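Local atomic coordinates of Tetur07g02040 (Tetranychus urticae, PDB entry 6BDJ), a protein that probably acts as an intradiol ring-cleavage dioxygenase, using ferric iron to insert both atoms of molecular oxygen into aromatic substrates. Residues F137-Y150 against G162-I174. Numbering follows the deposited sequence.
With FE (Fe (III) ion), chain C.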
loop_
_atom_site.group_PDB
_atom_site.type_symbol
_atom_site.label_atom_id
_atom_site.label_comp_id
_atom_site.label_asym_id
_atom_site.label_seq_id
_atom_site.Cartn_x
_atom_site.Cartn_y
_atom_site.Cartn_z
ATOM N N PHE A 137 -5.699 9.254 -0.874
ATOM C CA PHE A 137 -4.886 9.058 -2.055
ATOM C C PHE A 137 -3.423 9.469 -1.718
ATOM O O PHE A 137 -3.197 10.537 -1.163
ATOM C CB PHE A 137 -5.445 9.823 -3.244
ATOM C CG PHE A 137 -4.805 9.431 -4.536
ATOM C CD1 PHE A 137 -3.602 10.005 -4.916
ATOM C CD2 PHE A 137 -5.368 8.452 -5.349
ATOM C CE1 PHE A 137 -2.970 9.628 -6.088
ATOM C CE2 PHE A 137 -4.738 8.060 -6.524
ATOM C CZ PHE A 137 -3.532 8.638 -6.886
ATOM N N PRO A 138 -2.438 8.595 -2.012
ATOM C CA PRO A 138 -1.064 8.846 -1.605
ATOM C C PRO A 138 -0.417 9.938 -2.417
ATOM O O PRO A 138 -0.749 10.117 -3.594
ATOM C CB PRO A 138 -0.369 7.513 -1.863
ATOM C CG PRO A 138 -1.097 6.957 -3.022
ATOM C CD PRO A 138 -2.546 7.329 -2.746
ATOM N N GLY A 139 0.495 10.671 -1.789
ATOM C CA GLY A 139 1.417 11.524 -2.526
ATOM C C GLY A 139 2.513 10.619 -3.065
ATOM O O GLY A 139 2.354 9.399 -3.157
ATOM N N HIS A 140 3.634 11.198 -3.436
ATOM C CA HIS A 140 4.739 10.377 -3.848
ATOM C C HIS A 140 6.010 11.091 -3.698
ATOM O O HIS A 140 6.095 12.329 -3.704
ATOM C CB HIS A 140 4.641 9.994 -5.333
ATOM C CG HIS A 140 4.403 11.158 -6.248
ATOM N ND1 HIS A 140 5.425 11.864 -6.841
ATOM C CD2 HIS A 140 3.252 11.750 -6.642
ATOM C CE1 HIS A 140 4.910 12.839 -7.569
ATOM N NE2 HIS A 140 3.594 12.785 -7.472
ATOM N N TYR A 141 7.063 10.289 -3.783
ATOM C CA TYR A 141 8.423 10.726 -3.745
ATOM C C TYR A 141 8.855 11.197 -5.120
ATOM O O TYR A 141 8.090 11.107 -6.088
ATOM C CB TYR A 141 9.252 9.490 -3.395
ATOM C CG TYR A 141 9.790 9.492 -2.005
ATOM C CD1 TYR A 141 8.944 9.574 -0.929
ATOM C CD2 TYR A 141 11.148 9.410 -1.766
ATOM C CE1 TYR A 141 9.427 9.561 0.359
ATOM C CE2 TYR A 141 11.643 9.409 -0.481
ATOM C CZ TYR A 141 10.770 9.489 0.580
ATOM O OH TYR A 141 11.216 9.496 1.885
ATOM N N PRO A 142 10.146 11.669 -5.219
ATOM C CA PRO A 142 10.774 11.940 -6.496
ATOM C C PRO A 142 11.482 10.655 -6.888
ATOM O O PRO A 142 12.120 10.002 -6.037
ATOM C CB PRO A 142 11.792 13.049 -6.141
ATOM C CG PRO A 142 12.111 12.835 -4.684
ATOM C CD PRO A 142 11.123 11.891 -4.118
ATOM N N GLY A 143 11.336 10.244 -8.133
ATOM C CA GLY A 143 11.930 8.972 -8.564
ATOM C C GLY A 143 11.043 7.768 -8.257
ATOM O O GLY A 143 11.508 6.631 -8.288
ATOM N N ARG A 144 9.775 8.033 -7.932
ATOM C CA ARG A 144 8.782 6.997 -7.699
ATOM C C ARG A 144 7.407 7.463 -8.149
ATOM O O ARG A 144 7.029 8.626 -8.017
ATOM C CB ARG A 144 8.692 6.623 -6.214
ATOM C CG ARG A 144 9.874 5.837 -5.664
ATOM C CD ARG A 144 10.111 4.498 -6.374
ATOM N NE ARG A 144 8.889 3.786 -6.760
ATOM C CZ ARG A 144 8.276 2.843 -6.037
ATOM N NH1 ARG A 144 7.189 2.263 -6.521
ATOM N NH2 ARG A 144 8.748 2.474 -4.844
ATOM N N THR A 145 6.644 6.511 -8.656
ATOM C CA THR A 145 5.271 6.738 -9.041
ATOM C C THR A 145 4.399 6.550 -7.778
ATOM O O THR A 145 4.822 5.872 -6.822
ATOM C CB THR A 145 4.896 5.780 -10.188
ATOM O OG1 THR A 145 3.529 5.976 -10.587
ATOM C CG2 THR A 145 5.178 4.300 -9.827
ATOM N N PRO A 146 3.188 7.144 -7.757
ATOM C CA PRO A 146 2.390 7.049 -6.519
ATOM C C PRO A 146 1.984 5.612 -6.238
ATOM O O PRO A 146 1.648 4.873 -7.150
ATOM C CB PRO A 146 1.149 7.907 -6.816
ATOM C CG PRO A 146 1.552 8.813 -7.918
ATOM C CD PRO A 146 2.569 8.059 -8.727
ATOM N N HIS A 147 2.021 5.227 -4.979
ATOM C CA HIS A 147 1.667 3.883 -4.583
ATOM C C HIS A 147 1.396 3.779 -3.117
ATOM O O HIS A 147 1.769 4.668 -2.343
ATOM C CB HIS A 147 2.828 2.958 -4.865
ATOM C CG HIS A 147 4.079 3.363 -4.168
ATOM N ND1 HIS A 147 4.914 4.341 -4.658
ATOM C CD2 HIS A 147 4.624 2.949 -3.003
ATOM C CE1 HIS A 147 5.952 4.479 -3.852
ATOM N NE2 HIS A 147 5.772 3.689 -2.805
ATOM N N ILE A 148 0.785 2.654 -2.745
ATOM C CA ILE A 148 0.599 2.267 -1.359
ATOM C C ILE A 148 1.257 0.917 -1.183
ATOM O O ILE A 148 0.998 -0.019 -1.968
ATOM C CB ILE A 148 -0.889 2.133 -1.014
ATOM C CG1 ILE A 148 -1.590 3.499 -1.125
ATOM C CG2 ILE A 148 -1.076 1.575 0.411
ATOM C CD1 ILE A 148 -3.115 3.463 -1.031
ATOM N N HIS A 149 2.079 0.788 -0.154
ATOM C CA HIS A 149 2.647 -0.494 0.176
ATOM C C HIS A 149 1.721 -1.348 0.985
ATOM O O HIS A 149 0.882 -0.821 1.723
ATOM C CB HIS A 149 3.851 -0.333 1.038
ATOM C CG HIS A 149 4.972 0.374 0.401
ATOM N ND1 HIS A 149 6.032 -0.300 -0.185
ATOM C CD2 HIS A 149 5.240 1.689 0.296
ATOM C CE1 HIS A 149 6.905 0.584 -0.626
ATOM N NE2 HIS A 149 6.445 1.792 -0.346
ATOM N N TYR A 150 1.959 -2.658 0.935
ATOM C CA TYR A 150 1.220 -3.613 1.745
ATOM C C TYR A 150 2.077 -4.835 2.017
ATOM O O TYR A 150 2.918 -5.221 1.196
ATOM C CB TYR A 150 -0.117 -4.006 1.103
ATOM C CG TYR A 150 -0.003 -4.967 -0.053
ATOM C CD1 TYR A 150 0.183 -4.511 -1.351
ATOM C CD2 TYR A 150 -0.093 -6.330 0.148
ATOM C CE1 TYR A 150 0.295 -5.399 -2.417
ATOM C CE2 TYR A 150 0.029 -7.223 -0.898
ATOM C CZ TYR A 150 0.222 -6.757 -2.182
ATOM O OH TYR A 150 0.332 -7.679 -3.214
ATOM N N GLY A 162 3.924 -6.302 -1.284
ATOM C CA GLY A 162 3.670 -5.694 -2.576
ATOM C C GLY A 162 3.417 -4.218 -2.508
ATOM O O GLY A 162 3.704 -3.550 -1.494
ATOM N N GLN A 163 2.956 -3.721 -3.650
ATOM C CA GLN A 163 2.650 -2.326 -3.845
ATOM C C GLN A 163 1.405 -2.214 -4.686
ATOM O O GLN A 163 1.221 -2.963 -5.630
ATOM C CB GLN A 163 3.814 -1.612 -4.509
ATOM C CG GLN A 163 4.996 -1.451 -3.568
ATOM C CD GLN A 163 6.148 -0.644 -4.140
ATOM O OE1 GLN A 163 5.959 0.190 -5.038
ATOM N NE2 GLN A 163 7.345 -0.879 -3.611
ATOM N N ILE A 164 0.565 -1.256 -4.314
ATOM C CA ILE A 164 -0.680 -0.950 -4.985
ATOM C C ILE A 164 -0.429 0.268 -5.868
ATOM O O ILE A 164 0.069 1.294 -5.404
ATOM C CB ILE A 164 -1.775 -0.633 -3.959
ATOM C CG1 ILE A 164 -1.929 -1.793 -2.973
ATOM C CG2 ILE A 164 -3.092 -0.339 -4.658
ATOM C CD1 ILE A 164 -2.776 -1.504 -1.758
ATOM N N PHE A 165 -0.790 0.156 -7.137
ATOM C CA PHE A 165 -0.650 1.245 -8.101
ATOM C C PHE A 165 -2.020 1.754 -8.522
ATOM O O PHE A 165 -3.042 1.131 -8.257
ATOM C CB PHE A 165 0.172 0.751 -9.291
ATOM C CG PHE A 165 1.566 0.327 -8.908
ATOM C CD1 PHE A 165 2.533 1.274 -8.646
ATOM C CD2 PHE A 165 1.896 -1.012 -8.738
ATOM C CE1 PHE A 165 3.817 0.909 -8.251
ATOM C CE2 PHE A 165 3.179 -1.398 -8.357
ATOM C CZ PHE A 165 4.151 -0.432 -8.130
ATOM N N PHE A 166 -2.013 2.903 -9.183
ATOM C CA PHE A 166 -3.241 3.575 -9.643
ATOM C C PHE A 166 -3.256 3.702 -11.153
ATOM O O PHE A 166 -2.190 3.826 -11.798
ATOM C CB PHE A 166 -3.359 4.928 -8.973
ATOM C CG PHE A 166 -3.446 4.815 -7.484
ATOM C CD1 PHE A 166 -4.673 4.642 -6.875
ATOM C CD2 PHE A 166 -2.299 4.762 -6.707
ATOM C CE1 PHE A 166 -4.778 4.499 -5.489
ATOM C CE2 PHE A 166 -2.386 4.607 -5.328
ATOM C CZ PHE A 166 -3.636 4.475 -4.720
ATOM N N ASP A 167 -4.462 3.649 -11.727
ATOM C CA ASP A 167 -4.594 3.792 -13.182
ATOM C C ASP A 167 -4.215 5.223 -13.535
ATOM O O ASP A 167 -4.461 6.141 -12.736
ATOM C CB ASP A 167 -5.993 3.388 -13.689
ATOM C CG ASP A 167 -7.075 4.364 -13.271
ATOM O OD1 ASP A 167 -7.451 4.351 -12.079
ATOM O OD2 ASP A 167 -7.542 5.158 -14.134
ATOM N N GLU A 168 -3.568 5.388 -14.686
ATOM C CA GLU A 168 -2.911 6.647 -15.051
ATOM C C GLU A 168 -3.909 7.792 -15.126
ATOM O O GLU A 168 -3.605 8.909 -14.708
ATOM C CB GLU A 168 -2.195 6.498 -16.390
ATOM N N SER A 169 -5.094 7.496 -15.653
ATOM C CA SER A 169 -6.142 8.494 -15.818
ATOM C C SER A 169 -6.616 9.034 -14.470
ATOM O O SER A 169 -6.723 10.238 -14.296
ATOM C CB SER A 169 -7.313 7.894 -16.597
ATOM O OG SER A 169 -7.961 6.897 -15.831
ATOM N N THR A 170 -6.877 8.131 -13.529
ATOM C CA THR A 170 -7.321 8.515 -12.186
ATOM C C THR A 170 -6.245 9.298 -11.465
ATOM O O THR A 170 -6.523 10.355 -10.911
ATOM C CB THR A 170 -7.675 7.295 -11.327
ATOM O OG1 THR A 170 -8.756 6.583 -11.946
ATOM C CG2 THR A 170 -8.119 7.712 -9.931
ATOM N N SER A 171 -5.031 8.761 -11.461
ATOM C CA SER A 171 -3.888 9.443 -10.857
ATOM C C SER A 171 -3.753 10.857 -11.378
ATOM O O SER A 171 -3.551 11.782 -10.603
ATOM C CB SER A 171 -2.589 8.671 -11.093
ATOM O OG SER A 171 -1.467 9.367 -10.556
ATOM N N GLN A 172 -3.913 11.029 -12.686
ATOM C CA GLN A 172 -3.822 12.363 -13.306
ATOM C C GLN A 172 -4.902 13.304 -12.798
ATOM O O GLN A 172 -4.635 14.463 -12.543
ATOM C CB GLN A 172 -3.898 12.267 -14.844
ATOM C CG GLN A 172 -3.430 13.534 -15.546
ATOM C CD GLN A 172 -1.916 13.758 -15.486
ATOM O OE1 GLN A 172 -1.144 12.896 -15.053
ATOM N NE2 GLN A 172 -1.489 14.936 -15.925
ATOM N N VAL A 173 -6.125 12.798 -12.675
ATOM C CA VAL A 173 -7.248 13.584 -12.160
ATOM C C VAL A 173 -6.971 14.026 -10.736
ATOM O O VAL A 173 -7.102 15.198 -10.415
ATOM C CB VAL A 173 -8.580 12.800 -12.263
ATOM C CG1 VAL A 173 -9.692 13.410 -11.412
ATOM C CG2 VAL A 173 -9.015 12.727 -13.727
ATOM N N ILE A 174 -6.571 13.083 -9.887
ATOM C CA ILE A 174 -6.344 13.404 -8.476
ATOM C C ILE A 174 -5.157 14.353 -8.274
ATOM O O ILE A 174 -5.212 15.241 -7.416
ATOM C CB ILE A 174 -6.253 12.152 -7.599
ATOM C CG1 ILE A 174 -7.654 11.511 -7.519
ATOM C CG2 ILE A 174 -5.775 12.515 -6.184
ATOM C CD1 ILE A 174 -7.708 10.197 -6.791
HETATM FE FE FE C . 7.227 3.941 -0.831
HETATM O O HOH W 1 6.090 -3.006 -0.501
HETATM O O HOH W 2 9.056 3.302 0.141
#
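Arg144 NH1 donates to Gln163 OE1 over 2.8 Å at 176°, on a lone pair in the amide plane; guanidinium and amide are nearly coplanar. Asp193 pairs with Arg144 NE, and Gly41 O takes Gln163 NE2, fixing the amide's rotation. Arg144 NH1 and Gln163 OE1 both lie over one face of the His147 ring, whose NE2 binds the iron at 2.5 Å. His147 ND1 donates in its ring plane to Thr145 O (2.7 Å). His149 NE2 and Tyr96 are further ligands, and a water joins His149 ND1 to Gly162 O. Reciprocal backbone bonds between Ile148 and Ile164 and between Tyr150 and Gly162 define an antiparallel hairpin. Gly162 lies against one face of the Tyr150 ring, where a side chain would clash with the hydroxyl.

Farther out, Phe137 CE2 sits over one face of Phe166, 3.4 Å from CD1, with the planes at 48°; Ile148 CD1 lies in plane at the ring edge near CZ, and Pro138 CG is 3.5 Å from Phe166 CE2. An alanine at Phe166 would probably open a gap among these three residues. The chi1 of Phe137 (-168°) swings its ring between Pro138 CD and Ile174 CG2, on opposite faces. This chemistry implies second-shell positioning of both histidine ligands.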